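Local coordinates for siderophore-interacting protein (Aeromonas hydrophila, PDB 6K2L) that binds FAD and, as a siderophore-interacting protein, probably reduces ferric siderophores so that their iron is released inside the cell, at residues R163-L168 with T205-E210; S214-G219 with L236-T241. The protein carries 1 engineered substitution. All coordinates share one frame; numbering follows the deposited sequence.

Interaction 1 of 2, residues R163-L168 with T205-E210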
loop_
_atom_site.group_PDB
_atom_site.type_symbol
_atom_site.label_atom_id
_atom_site.label_comp_id
_atom_site.label_asym_id
_atom_site.label_seq_id
_atom_site.Cartn_x
_atom_site.Cartn_y
_atom_site.Cartn_z
ATOM N N ARG A 163 -14.234 4.183 -9.638
ATOM C CA ARG A 163 -15.681 4.097 -9.524
ATOM C C ARG A 163 -16.081 2.664 -9.214
ATOM O O ARG A 163 -15.315 1.727 -9.419
ATOM C CB ARG A 163 -16.369 4.556 -10.803
ATOM C CG ARG A 163 -16.117 6.007 -11.098
ATOM C CD ARG A 163 -17.196 6.579 -11.979
ATOM N NE ARG A 163 -18.442 6.818 -11.247
ATOM C CZ ARG A 163 -18.692 7.885 -10.486
ATOM N NH1 ARG A 163 -17.770 8.839 -10.336
ATOM N NH2 ARG A 163 -19.876 7.999 -9.886
ATOM N N GLY A 164 -17.286 2.497 -8.721
ATOM C CA GLY A 164 -17.819 1.167 -8.588
ATOM C C GLY A 164 -18.786 1.061 -7.435
ATOM O O GLY A 164 -19.367 2.042 -6.979
ATOM N N HIS A 165 -18.959 -0.169 -6.964
ATOM C CA HIS A 165 -19.862 -0.469 -5.871
ATOM C C HIS A 165 -19.241 -1.551 -5.006
ATOM O O HIS A 165 -18.636 -2.504 -5.516
ATOM C CB HIS A 165 -21.228 -0.942 -6.376
ATOM C CG HIS A 165 -21.840 -0.054 -7.422
ATOM N ND1 HIS A 165 -22.612 1.044 -7.109
ATOM C CD2 HIS A 165 -21.814 -0.119 -8.776
ATOM C CE1 HIS A 165 -23.028 1.620 -8.221
ATOM N NE2 HIS A 165 -22.570 0.926 -9.247
ATOM N N ILE A 166 -19.421 -1.400 -3.697
ATOM C CA ILE A 166 -19.000 -2.360 -2.695
ATOM C C ILE A 166 -20.203 -2.681 -1.815
ATOM O O ILE A 166 -20.911 -1.770 -1.364
ATOM C CB ILE A 166 -17.827 -1.799 -1.862
ATOM C CG1 ILE A 166 -16.647 -1.508 -2.787
ATOM C CG2 ILE A 166 -17.448 -2.766 -0.733
ATOM C CD1 ILE A 166 -15.536 -0.780 -2.125
ATOM N N ALA A 167 -20.447 -3.966 -1.567
ATOM C CA ALA A 167 -21.474 -4.390 -0.616
ATOM C C ALA A 167 -20.846 -5.328 0.411
ATOM O O ALA A 167 -20.136 -6.264 0.037
ATOM C CB ALA A 167 -22.636 -5.083 -1.326
ATOM N N LEU A 168 -21.119 -5.107 1.697
ATOM C CA LEU A 168 -20.596 -5.990 2.736
ATOM C C LEU A 168 -21.709 -6.609 3.581
ATOM O O LEU A 168 -22.632 -5.912 3.996
ATOM C CB LEU A 168 -19.646 -5.235 3.634
ATOM C CG LEU A 168 -18.423 -4.630 2.929
ATOM C CD1 LEU A 168 -17.681 -3.707 3.870
ATOM C CD2 LEU A 168 -17.496 -5.719 2.429
ATOM N N THR A 205 -27.081 -7.673 -7.821
ATOM C CA THR A 205 -27.443 -8.060 -9.176
ATOM C C THR A 205 -28.294 -6.986 -9.852
ATOM O O THR A 205 -28.260 -6.884 -11.084
ATOM C CB THR A 205 -28.151 -9.420 -9.167
ATOM O OG1 THR A 205 -29.264 -9.394 -8.258
ATOM C CG2 THR A 205 -27.175 -10.537 -8.744
ATOM N N SER A 206 -29.033 -6.169 -9.069
ATOM C CA SER A 206 -29.766 -5.037 -9.636
ATOM C C SER A 206 -28.870 -3.925 -10.192
ATOM O O SER A 206 -29.365 -3.090 -10.956
ATOM C CB SER A 206 -30.712 -4.413 -8.596
ATOM O OG SER A 206 -30.040 -3.551 -7.670
ATOM N N LEU A 207 -27.562 -3.866 -9.816
ATOM C CA LEU A 207 -26.766 -2.721 -10.261
ATOM C C LEU A 207 -26.265 -2.924 -11.693
ATOM O O LEU A 207 -25.851 -4.026 -12.065
ATOM C CB LEU A 207 -25.563 -2.479 -9.349
ATOM C CG LEU A 207 -25.761 -2.449 -7.839
ATOM C CD1 LEU A 207 -24.441 -2.807 -7.144
ATOM C CD2 LEU A 207 -26.305 -1.112 -7.335
ATOM N N PRO A 208 -26.271 -1.872 -12.505
ATOM C CA PRO A 208 -25.626 -1.954 -13.820
ATOM C C PRO A 208 -24.109 -2.038 -13.686
ATOM O O PRO A 208 -23.483 -1.224 -13.005
ATOM C CB PRO A 208 -26.057 -0.653 -14.503
ATOM C CG PRO A 208 -26.287 0.291 -13.364
ATOM C CD PRO A 208 -26.865 -0.549 -12.258
ATOM N N LEU A 209 -23.518 -3.012 -14.364
ATOM C CA LEU A 209 -22.095 -3.280 -14.259
ATOM C C LEU A 209 -21.406 -2.992 -15.587
ATOM O O LEU A 209 -21.921 -3.334 -16.656
ATOM C CB LEU A 209 -21.842 -4.739 -13.844
ATOM C CG LEU A 209 -22.601 -5.243 -12.610
ATOM C CD1 LEU A 209 -22.596 -6.762 -12.564
ATOM C CD2 LEU A 209 -22.032 -4.642 -11.334
ATOM N N GLU A 210 -20.242 -2.367 -15.511
ATOM C CA GLU A 210 -19.384 -2.208 -16.668
ATOM C C GLU A 210 -18.602 -3.483 -16.923
ATOM O O GLU A 210 -17.966 -4.016 -16.010
ATOM C CB GLU A 210 -18.427 -1.054 -16.430
ATOM C CG GLU A 210 -19.175 0.255 -16.283
ATOM C CD GLU A 210 -19.646 0.801 -17.624
ATOM O OE1 GLU A 210 -19.002 0.449 -18.648
ATOM O OE2 GLU A 210 -20.643 1.578 -17.641
#
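L207 lays its CD1 methyl over one face of the H165 imidazole, a CH-pi contact in which CD1 stands 4.2 Å from the H165 ring centroid and 27° off the ring normal. The methyl sits toward the root of the ring: CD1 of L207 is 3.8 Å from H165 CG, and it also packs against the aliphatic CB. With CG of H165 beside its backbone N (chi1 -50°), a face of the ring is turned to the leucine methyl, and the CB of each residue points toward the opposite segment. At the outer end of the imidazole, NE2 of H165 is 4.4 Å from P208 O, too far for a hydrogen bond, while ND1 of H165 shares a weak hydrogen bond with T186 OG1 on the adjacent strand. P208 only fringes this small surface contact. In the parallel sheet of the Rossmann-like domain, strand 163-170 runs between strands 138-144 and 185-191. H165 and A167 also touch F204, which places helix 198-205 and the loop leaving it over one face of the strand, whereas L168 packs on L148 and I151 of helix 148-155.

Interaction 2 of 2, residues S214-G219 with L236-T241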
loop_
_atom_site.group_PDB
_atom_site.type_symbol
_atom_site.label_atom_id
_atom_site.label_comp_id
_atom_site.label_asym_id
_atom_site.label_seq_id
_atom_site.Cartn_x
_atom_site.Cartn_y
_atom_site.Cartn_z
ATOM N N SER A 214 -12.872 -3.094 -15.983
ATOM C CA SER A 214 -13.396 -3.267 -14.641
ATOM C C SER A 214 -12.753 -4.471 -13.975
ATOM O O SER A 214 -12.228 -5.367 -14.628
ATOM C CB SER A 214 -14.928 -3.412 -14.644
ATOM O OG SER A 214 -15.363 -4.347 -15.608
ATOM N N TYR A 215 -12.810 -4.471 -12.648
ATOM C CA TYR A 215 -12.267 -5.532 -11.814
ATOM C C TYR A 215 -13.335 -5.942 -10.806
ATOM O O TYR A 215 -13.861 -5.095 -10.076
ATOM C CB TYR A 215 -11.006 -5.065 -11.099
ATOM C CG TYR A 215 -10.318 -6.144 -10.294
ATOM C CD1 TYR A 215 -9.875 -7.311 -10.906
ATOM C CD2 TYR A 215 -10.086 -5.981 -8.919
ATOM C CE1 TYR A 215 -9.232 -8.299 -10.173
ATOM C CE2 TYR A 215 -9.439 -6.962 -8.180
ATOM C CZ TYR A 215 -9.018 -8.119 -8.818
ATOM O OH TYR A 215 -8.387 -9.099 -8.097
ATOM N N PHE A 216 -13.661 -7.233 -10.784
ATOM C CA PHE A 216 -14.642 -7.801 -9.875
ATOM C C PHE A 216 -13.920 -8.607 -8.806
ATOM O O PHE A 216 -13.088 -9.453 -9.121
ATOM C CB PHE A 216 -15.627 -8.681 -10.632
ATOM C CG PHE A 216 -16.385 -7.954 -11.703
ATOM C CD1 PHE A 216 -15.794 -7.665 -12.933
ATOM C CD2 PHE A 216 -17.698 -7.568 -11.487
ATOM C CE1 PHE A 216 -16.513 -6.993 -13.922
ATOM C CE2 PHE A 216 -18.422 -6.895 -12.479
ATOM C CZ PHE A 216 -17.825 -6.604 -13.693
ATOM N N TRP A 217 -14.214 -8.315 -7.545
ATOM C CA TRP A 217 -13.540 -8.933 -6.414
ATOM C C TRP A 217 -14.610 -9.466 -5.477
ATOM O O TRP A 217 -15.368 -8.684 -4.894
ATOM C CB TRP A 217 -12.635 -7.936 -5.707
ATOM C CG TRP A 217 -11.688 -8.545 -4.720
ATOM C CD1 TRP A 217 -10.364 -8.824 -4.920
ATOM C CD2 TRP A 217 -11.988 -8.960 -3.377
ATOM N NE1 TRP A 217 -9.821 -9.386 -3.783
ATOM C CE2 TRP A 217 -10.796 -9.466 -2.819
ATOM C CE3 TRP A 217 -13.131 -8.908 -2.581
ATOM C CZ2 TRP A 217 -10.722 -9.919 -1.505
ATOM C CZ3 TRP A 217 -13.057 -9.362 -1.274
ATOM C CH2 TRP A 217 -11.862 -9.860 -0.750
ATOM N N PHE A 218 -14.692 -10.796 -5.368
ATOM C CA PHE A 218 -15.639 -11.502 -4.515
ATOM C C PHE A 218 -14.835 -12.353 -3.529
ATOM O O PHE A 218 -14.067 -13.230 -3.943
ATOM C CB PHE A 218 -16.578 -12.368 -5.366
ATOM C CG PHE A 218 -17.218 -11.631 -6.540
ATOM C CD1 PHE A 218 -17.855 -10.408 -6.354
ATOM C CD2 PHE A 218 -17.192 -12.168 -7.822
ATOM C CE1 PHE A 218 -18.448 -9.734 -7.430
ATOM C CE2 PHE A 218 -17.776 -11.511 -8.898
ATOM C CZ PHE A 218 -18.415 -10.295 -8.705
ATOM N N GLY A 219 -14.975 -12.061 -2.229
ATOM C CA GLY A 219 -14.325 -12.837 -1.192
ATOM C C GLY A 219 -15.255 -13.009 -0.007
ATOM O O GLY A 219 -16.388 -12.554 -0.017
ATOM N N LEU A 236 -22.779 -10.966 -18.329
ATOM C CA LEU A 236 -21.717 -10.177 -18.930
ATOM C C LEU A 236 -20.634 -11.142 -19.386
ATOM O O LEU A 236 -20.632 -12.317 -19.009
ATOM C CB LEU A 236 -21.152 -9.144 -17.932
ATOM C CG LEU A 236 -22.031 -8.040 -17.309
ATOM C CD1 LEU A 236 -21.923 -8.090 -15.797
ATOM C CD2 LEU A 236 -21.576 -6.702 -17.806
ATOM N N GLU A 237 -19.702 -10.635 -20.191
ATOM C CA GLU A 237 -18.505 -11.401 -20.528
ATOM C C GLU A 237 -17.249 -10.660 -20.072
ATOM O O GLU A 237 -16.800 -9.692 -20.705
ATOM C CB GLU A 237 -18.456 -11.785 -22.013
ATOM C CG GLU A 237 -19.192 -13.092 -22.260
ATOM C CD GLU A 237 -18.674 -14.211 -21.284
ATOM O OE1 GLU A 237 -19.488 -14.965 -20.704
ATOM O OE2 GLU A 237 -17.442 -14.342 -21.085
ATOM N N VAL A 238 -16.689 -11.134 -18.958
ATOM C CA VAL A 238 -15.474 -10.581 -18.387
ATOM C C VAL A 238 -14.430 -11.680 -18.379
ATOM O O VAL A 238 -14.724 -12.818 -18.002
ATOM C CB VAL A 238 -15.750 -10.059 -16.967
ATOM C CG1 VAL A 238 -14.461 -9.493 -16.341
ATOM C CG2 VAL A 238 -16.876 -9.049 -16.986
ATOM N N ASP A 239 -13.224 -11.351 -18.798
ATOM C CA ASP A 239 -12.177 -12.358 -18.751
ATOM C C ASP A 239 -11.869 -12.756 -17.310
ATOM O O ASP A 239 -12.024 -11.969 -16.371
ATOM C CB ASP A 239 -10.897 -11.863 -19.429
ATOM C CG ASP A 239 -9.860 -12.965 -19.580
ATOM O OD1 ASP A 239 -10.155 -13.992 -20.256
ATOM O OD2 ASP A 239 -8.760 -12.826 -18.997
ATOM N N ARG A 240 -11.422 -14.015 -17.157
ATOM C CA ARG A 240 -11.136 -14.600 -15.852
ATOM C C ARG A 240 -10.084 -13.803 -15.097
ATOM O O ARG A 240 -10.077 -13.793 -13.862
ATOM C CB ARG A 240 -10.669 -16.053 -16.033
ATOM C CG ARG A 240 -10.530 -16.867 -14.749
ATOM C CD ARG A 240 -11.087 -18.282 -14.895
ATOM N NE ARG A 240 -12.551 -18.299 -14.971
ATOM C CZ ARG A 240 -13.259 -18.710 -16.030
ATOM N NH1 ARG A 240 -14.588 -18.669 -15.983
ATOM N NH2 ARG A 240 -12.655 -19.159 -17.135
ATOM N N THR A 241 -9.181 -13.139 -15.809
ATOM C CA THR A 241 -8.139 -12.385 -15.126
ATOM C C THR A 241 -8.673 -11.130 -14.431
ATOM O O THR A 241 -7.974 -10.560 -13.591
ATOM C CB THR A 241 -7.040 -12.010 -16.119
ATOM O OG1 THR A 241 -7.578 -11.148 -17.131
ATOM C CG2 THR A 241 -6.484 -13.249 -16.766
#
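F216 and V238 carry most of this contact, which joins the first strand of a beta-alpha-beta crossover, 214-218, to the loop that leads from its helix 222-235 into the parallel strand 243-245, in a Rossmann-like domain of the ferredoxin-reductase type. The phenyl ring of F216 meets the isopropyl group of V238 obliquely. CE1 of F216 does most of the touching, 3.7 Å from V238 CG2 and 4.0 Å from V238 CG1; CG2 meets the CE1 corner, while CG1 lies against the CD1-CE1 side. V238 turns CG1 anti to its backbone N (chi1 179°) and CG2 anti to the carbonyl carbon, a setting that presents the two methyls as a fork to the phenylalanine. V232 of helix 222-235 touches both side chains, so the helix packs against the pair, while Y140 of the central strand 138-144 meets the F216 ring with the planes about 25° apart. Y215, the next residue back along the strand, starts out away from the 236-241 segment, yet its ring comes round far enough for CE1 to lie 4.3 Å from T241 O, at the ring edge and near its plane. The same side chain is about 11 Å from the bound FAD. T241 lies in a short 3-10 segment, just after D239, whose OD2 makes an Asx turn. OD2 of D239 receives two bonds: T241 N approaches at 3.2 Å from well above the carboxylate plane, and the T241 hydroxyl, with OG1 2.8 Å from D239 OD2, engages the anti lone pair, on the side away from the other carboxylate oxygen.

After the N-terminal barrel, strand 138-144 and helix 148-155, the chain enters strand 163-170, then passes through strand 185-191 and helix 198-205 before interaction 1 closes this loop at 205-210. A few residues later strand 214-218 opens interaction 2, which closes the shorter excursion through helix 222-235 as the chain approaches strand 243-245. The two contacts therefore follow in series, neither nested nor crossed. They touch in space, with L209 CD1 3.6 Å from L236 CD1 and E210 O 3.5 Å from F216 CZ. Together they attach two loops, each following a helix (198-205 and 222-235), to one parallel sheet, reaching it on two strands that have strand 138-144 between them.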